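Local coordinates for protein beta-galactosidase/beta-glucuronidase (Faecalibacterium prausnitzii L2-6, PDB 6MVF) that binds flavin mononucleotide and probably hydrolyses beta-linked glycosides, such as beta-glucuronides, as a member of glycosyl hydrolase family 2, at residues N494-T499 / S506-A511; R587-A592 / A659-P664. One frame throughout, in Å; residues are numbered along the deposited sequence.

Contact 1. Residues N494-T499 / S506-A511; sequences NWHSNT and SEEYQA
The N-terminus of helix 507-522 in the TIM barrel domain packs on the preceding loop, where Ser506, Glu507 and Glu508 meet Trp495, His496 and Ser497. The last three belong to the loop that leads from barrel strand 482-487 to this helix. Ser506 is the N-cap. Its OG accepts from Tyr509 N at 3.0 Å, and chi1 of 76° places OG between the backbone N and the carbonyl carbon, turned to the first helical turn. Ser506 CB lies near Trp495 O. Glu507 N gives a weak hydrogen bond to Trp495 O at 3.3 Å.

Glu508 carries the main side-chain contact. Its chain bends at chi2 (71°), which brings the carboxylate back to the loop, at the edge of the His496 ring. His496 ND1 donates to Glu508 OE2 at 2.9 Å, using the syn lone pair of that oxygen. The acceptor is tilted 22° from the ring plane. A second, weak bond runs from His496 ND1 to Glu508 OE1 at 3.1 Å. Glu508 OE1 also takes a weak bond from Ser497 N at 3.4 Å. Glu507 extends beside the same ring, and its OE2 comes to 3.2 Å from His496 CE1, at the ring edge. The OE1 atom of Glu507 pairs with Arg587. Ser497 OG accepts from Thr499 N in an ST turn. His496 NE2 makes a weak bond to Ile493 O.

With two carboxylates at its edge, the imidazole of His496 would probably be stabilised in its protonated form. The Glu508 carboxylate thus ties a side chain and a backbone amide of the loop to the first turn of the helix.

Contact 2. Residues R587-A592 / A659-P664; sequences RHAQRA and ACYTLP
Tyr661 reaches into the turn at residues 587-590 and is the one residue of 659-664 that touches 587-592. Its hydroxyl, Tyr661 OH, accepts from Gln590 N at 3.0 Å, with an angle of 156° at the hydrogen. The donor lies in the plane of the phenol ring. Ala589 N is 3.1 Å from Tyr661 OH, and Ala589 CB sits 3.6 Å from the same oxygen. Gln590 O lies near the ring plane, at the edge, 3.4 Å from Tyr661 CE2. His588 CD2 is 3.7 Å from Tyr661 CE2. The His588 and Tyr661 rings meet obliquely, with their planes 80° apart. His588 CG is anti to the backbone N (chi1 -168°), which brings CD2 to the phenol. A phenylalanine here would probably keep the ring packing but leave Gln590 N without its acceptor.

The next shell sets the turn. His588 is the centre of an inverse gamma turn, closed by a weak bond from Ala589 N to Arg587 O. Arg591 NE donates to His588 O at 3.0 Å, with the carbonyl oxygen in the guanidinium plane. His588 NE2 is hydrogen-bonded to Glu657 OE2, and Gln590 NE2 to Glu652 OE1. On the second subunit, Arg229 packs on Gln590 and Asp208 on Cys660.

Residues 659-661 form a short 3-10 segment after strand 646-654. From there the Tyr661 side chain reaches back to the start of strand 590-592, an edge strand of a five-stranded sheet, parallel to 646-654. The contact joins the entry to the beta domain that follows the TIM barrel and the stretch after its last strand.

Contacts 1 and 2 have their centres about 9 Å apart and touch directly. Both segments of contact 1 precede those of contact 2 in the sequence. A salt bridge joins them, from Arg587 NH2 to Glu507 OE1 at 2.5 Å. A probable hydrogen bond runs from His496 N to Tyr661 O at 2.9 Å, and the rings of these two residues meet edge-to-face. Asn498 OD1 packs near His588 CE1, 3.1 Å away. Together the pairs fasten the beta domain that follows the TIM barrel to a loop and helix of the barrel domain. Both contacts lie away from the flavin mononucleotide pocket, which includes Asp174, Tyr177, Phe202 and Lys379.

Contact 1. Residues N494-T499 / S506-A511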
loop_
_atom_site.group_PDB
_atom_site.type_symbol
_atom_site.label_atom_id
_atom_site.label_comp_id
_atom_site.label_asym_id
_atom_site.label_seq_id
_atom_site.Cartn_x
_atom_site.Cartn_y
_atom_site.Cartn_z
ATOM N N ASN A 494 -17.978 -1.977 -35.323
ATOM C CA ASN A 494 -18.199 -0.863 -36.242
ATOM C C ASN A 494 -19.254 -1.148 -37.322
ATOM O O ASN A 494 -19.734 -0.185 -37.939
ATOM C CB ASN A 494 -16.879 -0.431 -36.898
ATOM C CG ASN A 494 -16.279 -1.506 -37.774
ATOM O OD1 ASN A 494 -15.674 -2.446 -37.275
ATOM N ND2 ASN A 494 -16.439 -1.369 -39.093
ATOM N N TRP A 495 -19.645 -2.424 -37.558
ATOM C CA TRP A 495 -20.726 -2.757 -38.496
ATOM C C TRP A 495 -22.074 -2.763 -37.780
ATOM O O TRP A 495 -22.203 -3.336 -36.692
ATOM C CB TRP A 495 -20.512 -4.122 -39.162
ATOM C CG TRP A 495 -19.147 -4.368 -39.704
ATOM C CD1 TRP A 495 -18.354 -5.447 -39.445
ATOM C CD2 TRP A 495 -18.398 -3.525 -40.598
ATOM N NE1 TRP A 495 -17.152 -5.327 -40.117
ATOM C CE2 TRP A 495 -17.156 -4.157 -40.828
ATOM C CE3 TRP A 495 -18.658 -2.301 -41.222
ATOM C CZ2 TRP A 495 -16.184 -3.610 -41.647
ATOM C CZ3 TRP A 495 -17.690 -1.753 -42.029
ATOM C CH2 TRP A 495 -16.469 -2.401 -42.240
ATOM N N HIS A 496 -23.083 -2.145 -38.404
ATOM C CA HIS A 496 -24.428 -2.060 -37.837
ATOM C C HIS A 496 -25.487 -2.115 -38.928
ATOM O O HIS A 496 -25.403 -1.384 -39.922
ATOM C CB HIS A 496 -24.598 -0.782 -37.019
ATOM C CG HIS A 496 -23.643 -0.698 -35.880
ATOM N ND1 HIS A 496 -23.780 -1.467 -34.747
ATOM C CD2 HIS A 496 -22.502 0.008 -35.725
ATOM C CE1 HIS A 496 -22.776 -1.218 -33.928
ATOM N NE2 HIS A 496 -21.984 -0.329 -34.501
ATOM N N SER A 497 -26.497 -2.961 -38.717
ATOM C CA SER A 497 -27.519 -3.222 -39.717
ATOM C C SER A 497 -28.921 -3.053 -39.148
ATOM O O SER A 497 -29.225 -3.525 -38.046
ATOM C CB SER A 497 -27.380 -4.630 -40.271
ATOM O OG SER A 497 -28.426 -4.865 -41.193
ATOM N N ASN A 498 -29.785 -2.385 -39.917
ATOM C CA ASN A 498 -31.206 -2.353 -39.588
ATOM C C ASN A 498 -31.904 -3.666 -39.926
ATOM O O ASN A 498 -33.013 -3.911 -39.446
ATOM C CB ASN A 498 -31.885 -1.194 -40.320
ATOM C CG ASN A 498 -31.604 0.137 -39.675
ATOM O OD1 ASN A 498 -31.613 0.258 -38.452
ATOM N ND2 ASN A 498 -31.353 1.147 -40.492
ATOM N N THR A 499 -31.287 -4.510 -40.746
ATOM C CA THR A 499 -31.816 -5.830 -41.070
ATOM C C THR A 499 -30.707 -6.831 -40.811
ATOM O O THR A 499 -30.138 -7.402 -41.749
ATOM C CB THR A 499 -32.303 -5.900 -42.518
ATOM O OG1 THR A 499 -31.221 -5.578 -43.405
ATOM C CG2 THR A 499 -33.466 -4.932 -42.742
ATOM N N SER A 506 -22.397 -7.799 -37.991
ATOM C CA SER A 506 -22.871 -6.656 -37.224
ATOM C C SER A 506 -23.078 -7.031 -35.768
ATOM O O SER A 506 -23.451 -8.164 -35.445
ATOM C CB SER A 506 -24.190 -6.119 -37.777
ATOM O OG SER A 506 -25.260 -6.971 -37.395
ATOM N N GLU A 507 -22.846 -6.042 -34.899
ATOM C CA GLU A 507 -23.100 -6.192 -33.471
ATOM C C GLU A 507 -24.541 -6.610 -33.216
ATOM O O GLU A 507 -24.824 -7.354 -32.275
ATOM C CB GLU A 507 -22.778 -4.871 -32.751
ATOM C CG GLU A 507 -22.786 -4.956 -31.238
ATOM C CD GLU A 507 -22.363 -3.664 -30.506
ATOM O OE1 GLU A 507 -22.212 -3.756 -29.265
ATOM O OE2 GLU A 507 -22.188 -2.581 -31.140
ATOM N N GLU A 508 -25.468 -6.143 -34.050
ATOM C CA GLU A 508 -26.868 -6.479 -33.859
ATOM C C GLU A 508 -27.116 -7.962 -34.103
ATOM O O GLU A 508 -27.924 -8.580 -33.409
ATOM C CB GLU A 508 -27.742 -5.623 -34.787
ATOM C CG GLU A 508 -27.886 -4.148 -34.385
ATOM C CD GLU A 508 -26.598 -3.324 -34.584
ATOM O OE1 GLU A 508 -25.820 -3.663 -35.505
ATOM O OE2 GLU A 508 -26.359 -2.344 -33.815
ATOM N N TYR A 509 -26.435 -8.559 -35.079
ATOM C CA TYR A 509 -26.748 -9.951 -35.381
ATOM C C TYR A 509 -26.192 -10.872 -34.312
ATOM O O TYR A 509 -26.814 -11.881 -33.969
ATOM C CB TYR A 509 -26.224 -10.362 -36.765
ATOM C CG TYR A 509 -26.596 -11.791 -37.094
ATOM C CD1 TYR A 509 -27.871 -12.113 -37.561
ATOM C CD2 TYR A 509 -25.696 -12.826 -36.881
ATOM C CE1 TYR A 509 -28.222 -13.432 -37.823
ATOM C CE2 TYR A 509 -26.036 -14.141 -37.132
ATOM C CZ TYR A 509 -27.296 -14.443 -37.606
ATOM O OH TYR A 509 -27.611 -15.760 -37.869
ATOM N N GLN A 510 -25.024 -10.534 -33.779
ATOM C CA GLN A 510 -24.479 -11.320 -32.689
ATOM C C GLN A 510 -25.364 -11.242 -31.458
ATOM O O GLN A 510 -25.486 -12.229 -30.725
ATOM C CB GLN A 510 -23.070 -10.855 -32.381
ATOM C CG GLN A 510 -22.297 -11.766 -31.456
ATOM C CD GLN A 510 -21.176 -11.005 -30.717
ATOM O OE1 GLN A 510 -21.340 -9.837 -30.374
ATOM N NE2 GLN A 510 -20.035 -11.663 -30.497
ATOM N N ALA A 511 -26.018 -10.099 -31.233
ATOM C CA ALA A 511 -26.933 -9.973 -30.096
ATOM C C ALA A 511 -28.187 -10.817 -30.294
ATOM O O ALA A 511 -28.682 -11.419 -29.336
ATOM C CB ALA A 511 -27.306 -8.507 -29.853
#

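Contact 2. Residues R587-A592 / A659-P664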
loop_
_atom_site.group_PDB
_atom_site.type_symbol
_atom_site.label_atom_id
_atom_site.label_comp_id
_atom_site.label_asym_id
_atom_site.label_seq_id
_atom_site.Cartn_x
_atom_site.Cartn_y
_atom_site.Cartn_z
ATOM N N ARG A 587 -23.531 2.115 -30.514
ATOM C CA ARG A 587 -22.624 2.291 -31.641
ATOM C C ARG A 587 -23.360 2.350 -32.976
ATOM O O ARG A 587 -22.773 2.788 -33.973
ATOM C CB ARG A 587 -21.559 1.188 -31.647
ATOM C CG ARG A 587 -20.543 1.362 -30.522
ATOM C CD ARG A 587 -19.703 0.121 -30.231
ATOM N NE ARG A 587 -20.451 -0.911 -29.528
ATOM C CZ ARG A 587 -20.590 -0.998 -28.207
ATOM N NH1 ARG A 587 -20.021 -0.107 -27.391
ATOM N NH2 ARG A 587 -21.313 -1.984 -27.700
ATOM N N HIS A 588 -24.638 1.966 -33.015
ATOM C CA HIS A 588 -25.515 2.324 -34.132
ATOM C C HIS A 588 -26.006 3.759 -33.899
ATOM O O HIS A 588 -27.192 4.029 -33.697
ATOM C CB HIS A 588 -26.662 1.321 -34.252
ATOM C CG HIS A 588 -27.451 1.431 -35.524
ATOM N ND1 HIS A 588 -28.312 0.439 -35.950
ATOM C CD2 HIS A 588 -27.524 2.417 -36.453
ATOM C CE1 HIS A 588 -28.869 0.804 -37.093
ATOM N NE2 HIS A 588 -28.411 2.001 -37.417
ATOM N N ALA A 589 -25.034 4.685 -33.915
ATOM C CA ALA A 589 -25.258 6.048 -33.437
ATOM C C ALA A 589 -26.204 6.835 -34.345
ATOM O O ALA A 589 -27.037 7.610 -33.861
ATOM C CB ALA A 589 -23.921 6.769 -33.304
ATOM N N GLN A 590 -26.096 6.664 -35.653
ATOM C CA GLN A 590 -26.909 7.409 -36.610
ATOM C C GLN A 590 -27.948 6.474 -37.218
ATOM O O GLN A 590 -27.593 5.482 -37.860
ATOM C CB GLN A 590 -26.017 8.037 -37.682
ATOM C CG GLN A 590 -25.240 9.252 -37.177
ATOM C CD GLN A 590 -24.041 9.578 -38.044
ATOM O OE1 GLN A 590 -23.623 8.760 -38.845
ATOM N NE2 GLN A 590 -23.476 10.775 -37.879
ATOM N N ARG A 591 -29.226 6.785 -37.010
ATOM C CA ARG A 591 -30.332 5.904 -37.379
ATOM C C ARG A 591 -31.199 6.564 -38.440
ATOM O O ARG A 591 -31.761 7.639 -38.207
ATOM C CB ARG A 591 -31.181 5.545 -36.156
ATOM C CG ARG A 591 -30.355 5.010 -35.014
ATOM C CD ARG A 591 -30.929 3.760 -34.477
ATOM N NE ARG A 591 -30.088 3.155 -33.455
ATOM C CZ ARG A 591 -30.551 2.263 -32.590
ATOM N NH1 ARG A 591 -31.830 1.919 -32.657
ATOM N NH2 ARG A 591 -29.761 1.726 -31.668
ATOM N N ALA A 592 -31.324 5.905 -39.590
ATOM C CA ALA A 592 -32.185 6.342 -40.680
ATOM C C ALA A 592 -33.496 5.569 -40.659
ATOM O O ALA A 592 -33.525 4.373 -40.351
ATOM C CB ALA A 592 -31.487 6.149 -42.027
ATOM N N ALA A 659 -21.910 5.043 -44.838
ATOM C CA ALA A 659 -21.345 3.910 -45.566
ATOM C C ALA A 659 -20.555 2.999 -44.640
ATOM O O ALA A 659 -20.562 1.777 -44.809
ATOM C CB ALA A 659 -20.451 4.416 -46.702
ATOM N N CYS A 660 -19.879 3.577 -43.642
ATOM C CA CYS A 660 -19.011 2.829 -42.741
ATOM C C CYS A 660 -19.765 1.933 -41.756
ATOM O O CYS A 660 -19.111 1.223 -40.989
ATOM C CB CYS A 660 -18.101 3.794 -41.966
ATOM S SG CYS A 660 -18.933 4.796 -40.687
ATOM N N TYR A 661 -21.101 1.953 -41.725
ATOM C CA TYR A 661 -21.804 0.920 -40.967
ATOM C C TYR A 661 -21.945 -0.395 -41.720
ATOM O O TYR A 661 -22.532 -1.324 -41.159
ATOM C CB TYR A 661 -23.212 1.351 -40.568
ATOM C CG TYR A 661 -23.295 2.390 -39.495
ATOM C CD1 TYR A 661 -22.167 2.790 -38.786
ATOM C CD2 TYR A 661 -24.517 2.979 -39.181
ATOM C CE1 TYR A 661 -22.254 3.760 -37.797
ATOM C CE2 TYR A 661 -24.614 3.944 -38.194
ATOM C CZ TYR A 661 -23.484 4.329 -37.504
ATOM O OH TYR A 661 -23.596 5.299 -36.534
ATOM N N THR A 662 -21.460 -0.503 -42.963
ATOM C CA THR A 662 -21.629 -1.722 -43.754
ATOM C C THR A 662 -20.310 -2.191 -44.361
ATOM O O THR A 662 -19.573 -1.401 -44.967
ATOM C CB THR A 662 -22.662 -1.529 -44.868
ATOM O OG1 THR A 662 -23.894 -1.049 -44.305
ATOM C CG2 THR A 662 -22.909 -2.859 -45.581
ATOM N N LEU A 663 -20.023 -3.479 -44.173
ATOM C CA LEU A 663 -18.926 -4.163 -44.845
ATOM C C LEU A 663 -18.915 -3.837 -46.337
ATOM O O LEU A 663 -19.969 -3.904 -46.986
ATOM C CB LEU A 663 -19.084 -5.666 -44.679
ATOM C CG LEU A 663 -18.159 -6.443 -43.775
ATOM C CD1 LEU A 663 -18.511 -7.955 -43.878
ATOM C CD2 LEU A 663 -16.762 -6.157 -44.210
ATOM N N PRO A 664 -17.756 -3.463 -46.911
ATOM C CA PRO A 664 -17.473 -3.308 -48.344
ATOM C C PRO A 664 -17.911 -4.489 -49.214
ATOM O O PRO A 664 -17.921 -5.612 -48.710
ATOM C CB PRO A 664 -15.953 -3.158 -48.363
ATOM C CG PRO A 664 -15.674 -2.385 -47.122
ATOM C CD PRO A 664 -16.674 -2.881 -46.091
#